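PDB 2QSW: methionine import ATP-binding protein metN 2 from Enterococcus faecalis, which is probably the ATP-binding subunit of an ABC-type importer, modelled here as its C-terminal, ACT-like NIL domain. Local coordinates for residues K24-L29 / L69-L74. Residues are numbered along the deposited sequence; the frame is centred on the assembly and turned at random. Where two conformers were deposited one is given.
Sequences KIVRLL and LYIQLL
Val-26 and Ile-71 face each other at the apolar centre and illustrate how two antiparallel strands press branched side chains together on one face of a sheet. Val-26 CG2 and Ile-71 CG1 each sit between their own backbone N and carbonyl carbon. Val-26 CG2 meets Ile-71 CG1 at 3.4 Å, tighter than usual for two carbons. Ile-71 CG1 is also touched by Leu-28 CD1, 3.7 Å away, and the Leu-28 and Ile-71 side chains cross at about a right angle, while Leu-73 CD1 reaches Val-26 CG2 from the other flank. Beneath this row runs a regular ladder: Lys-24/Leu-73, Val-26/Ile-71 and Leu-28/Leu-69 are hydrogen-bonded pairs, each with two backbone bonds of 2.8 to 3.0 Å between N and O. On the reverse face Arg-27 lies beside Tyr-70. Arg-27 CG, anti to the backbone N (chi1 179°), lies over one face of the Tyr-70 ring, offset toward the rim and 3.9 Å from its centroid, a CH-pi contact. Beyond a bend at chi3 the guanidinium plane stands 84° from that of the ring, and one water joins Arg-27 NH1 to Tyr-70 OH. Arg-27 NH2 is gripped by Glu-100 and Asn-99 O of the second subunit. These two central strands of the ACT-like sheet are flanked by strands 50-61 and 93-96, and helix 77-89 packs on the Val-26 face through Ile-84 and Leu-87.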
loop_
_atom_site.group_PDB
_atom_site.type_symbol
_atom_site.label_atom_id
_atom_site.label_comp_id
_atom_site.label_asym_id
_atom_site.label_seq_id
_atom_site.Cartn_x
_atom_site.Cartn_y
_atom_site.Cartn_z
ATOM N N LYS A 24 -9.747 4.452 -3.825
ATOM C CA LYS A 24 -8.523 3.688 -4.071
ATOM C C LYS A 24 -8.903 2.308 -4.514
ATOM O O LYS A 24 -9.925 1.764 -4.033
ATOM C CB LYS A 24 -7.695 3.560 -2.774
ATOM C CG LYS A 24 -7.164 4.867 -2.226
ATOM C CD LYS A 24 -6.208 5.468 -3.232
ATOM C CE LYS A 24 -5.128 6.300 -2.640
ATOM N NZ LYS A 24 -4.121 6.608 -3.717
ATOM N N ILE A 25 -8.111 1.731 -5.407
ATOM C CA ILE A 25 -8.299 0.353 -5.836
ATOM C C ILE A 25 -7.206 -0.501 -5.208
ATOM O O ILE A 25 -6.027 -0.182 -5.323
ATOM C CB ILE A 25 -8.329 0.202 -7.341
ATOM C CG1 ILE A 25 -9.444 1.100 -7.920
ATOM C CG2 ILE A 25 -8.539 -1.255 -7.665
ATOM C CD1 ILE A 25 -9.426 1.174 -9.401
ATOM N N VAL A 26 -7.619 -1.563 -4.541
ATOM C CA VAL A 26 -6.713 -2.413 -3.785
ATOM C C VAL A 26 -6.868 -3.857 -4.211
ATOM O O VAL A 26 -7.977 -4.290 -4.574
ATOM C CB VAL A 26 -6.894 -2.291 -2.245
ATOM C CG1 VAL A 26 -6.389 -0.945 -1.705
ATOM C CG2 VAL A 26 -8.340 -2.494 -1.821
ATOM N N ARG A 27 -5.778 -4.594 -4.146
ATOM C CA ARG A 27 -5.778 -6.030 -4.361
ATOM C C ARG A 27 -5.643 -6.700 -3.008
ATOM O O ARG A 27 -4.731 -6.380 -2.264
ATOM C CB ARG A 27 -4.640 -6.440 -5.285
ATOM C CG ARG A 27 -4.550 -7.941 -5.555
ATOM C CD ARG A 27 -3.264 -8.281 -6.284
ATOM N NE ARG A 27 -2.151 -8.104 -5.342
ATOM C CZ ARG A 27 -0.928 -7.637 -5.624
ATOM N NH1 ARG A 27 -0.547 -7.305 -6.856
ATOM N NH2 ARG A 27 -0.050 -7.532 -4.631
ATOM N N LEU A 28 -6.575 -7.610 -2.699
ATOM C CA LEU A 28 -6.644 -8.374 -1.463
ATOM C C LEU A 28 -6.250 -9.803 -1.838
ATOM O O LEU A 28 -6.806 -10.356 -2.789
ATOM C CB LEU A 28 -8.079 -8.404 -0.898
ATOM C CG LEU A 28 -8.616 -7.184 -0.111
ATOM C CD1 LEU A 28 -8.683 -5.891 -0.959
ATOM C CD2 LEU A 28 -10.003 -7.518 0.457
ATOM N N LEU A 29 -5.363 -10.403 -1.034
ATOM C CA LEU A 29 -4.973 -11.826 -1.191
ATOM C C LEU A 29 -5.442 -12.648 -0.008
ATOM O O LEU A 29 -5.356 -12.190 1.158
ATOM C CB LEU A 29 -3.439 -11.952 -1.277
ATOM C CG LEU A 29 -2.780 -11.210 -2.426
ATOM C CD1 LEU A 29 -1.220 -11.429 -2.438
ATOM C CD2 LEU A 29 -3.455 -11.532 -3.770
ATOM N N LEU A 69 -8.915 -10.629 -4.819
ATOM C CA LEU A 69 -10.047 -9.764 -5.079
ATOM C C LEU A 69 -9.508 -8.363 -5.297
ATOM O O LEU A 69 -8.734 -7.895 -4.477
ATOM C CB LEU A 69 -10.955 -9.792 -3.864
ATOM C CG LEU A 69 -12.379 -9.290 -3.975
ATOM C CD1 LEU A 69 -13.216 -10.094 -4.986
ATOM C CD2 LEU A 69 -12.973 -9.333 -2.554
ATOM N N TYR A 70 -9.908 -7.719 -6.388
ATOM C CA TYR A 70 -9.599 -6.307 -6.619
ATOM C C TYR A 70 -10.889 -5.509 -6.337
ATOM O O TYR A 70 -11.966 -5.789 -6.893
ATOM C CB TYR A 70 -9.185 -6.078 -8.052
ATOM C CG TYR A 70 -7.872 -6.688 -8.432
ATOM C CD1 TYR A 70 -6.726 -5.916 -8.488
ATOM C CD2 TYR A 70 -7.776 -8.038 -8.758
ATOM C CE1 TYR A 70 -5.512 -6.465 -8.850
ATOM C CE2 TYR A 70 -6.568 -8.608 -9.140
ATOM C CZ TYR A 70 -5.440 -7.800 -9.182
ATOM O OH TYR A 70 -4.252 -8.345 -9.558
ATOM N N ILE A 71 -10.798 -4.587 -5.404
ATOM C CA ILE A 71 -11.922 -3.804 -4.984
ATOM C C ILE A 71 -11.633 -2.326 -5.008
ATOM O O ILE A 71 -10.482 -1.890 -4.799
ATOM C CB ILE A 71 -12.392 -4.199 -3.572
ATOM C CG1 ILE A 71 -11.412 -3.884 -2.459
ATOM C CG2 ILE A 71 -12.840 -5.646 -3.500
ATOM C CD1 ILE A 71 -12.040 -4.117 -1.061
ATOM N N GLN A 72 -12.649 -1.552 -5.314
ATOM C CA GLN A 72 -12.607 -0.108 -5.138
ATOM C C GLN A 72 -13.165 0.243 -3.753
ATOM O O GLN A 72 -14.280 -0.151 -3.420
ATOM C CB GLN A 72 -13.387 0.629 -6.220
ATOM C CG GLN A 72 -13.365 2.126 -6.062
ATOM C CD GLN A 72 -14.334 2.802 -7.024
ATOM O OE1 GLN A 72 -15.469 2.322 -7.198
ATOM N NE2 GLN A 72 -13.919 3.935 -7.623
ATOM N N LEU A 73 -12.364 0.939 -2.945
ATOM C CA LEU A 73 -12.810 1.502 -1.691
ATOM C C LEU A 73 -13.148 2.967 -1.873
ATOM O O LEU A 73 -12.310 3.709 -2.390
ATOM C CB LEU A 73 -11.730 1.391 -0.610
ATOM C CG LEU A 73 -11.332 -0.028 -0.215
ATOM C CD1 LEU A 73 -10.124 -0.050 0.724
ATOM C CD2 LEU A 73 -12.512 -0.708 0.456
ATOM N N LEU A 74 -14.330 3.384 -1.423
ATOM C CA LEU A 74 -14.724 4.782 -1.390
ATOM C C LEU A 74 -14.952 5.235 0.038
ATOM O O LEU A 74 -15.427 4.483 0.886
ATOM C CB LEU A 74 -16.002 5.016 -2.179
ATOM C CG LEU A 74 -15.925 4.674 -3.651
ATOM C CD1 LEU A 74 -17.324 4.798 -4.220
ATOM C CD2 LEU A 74 -14.992 5.580 -4.446
HETATM O O HOH W 1 -1.958 -7.094 -9.628
#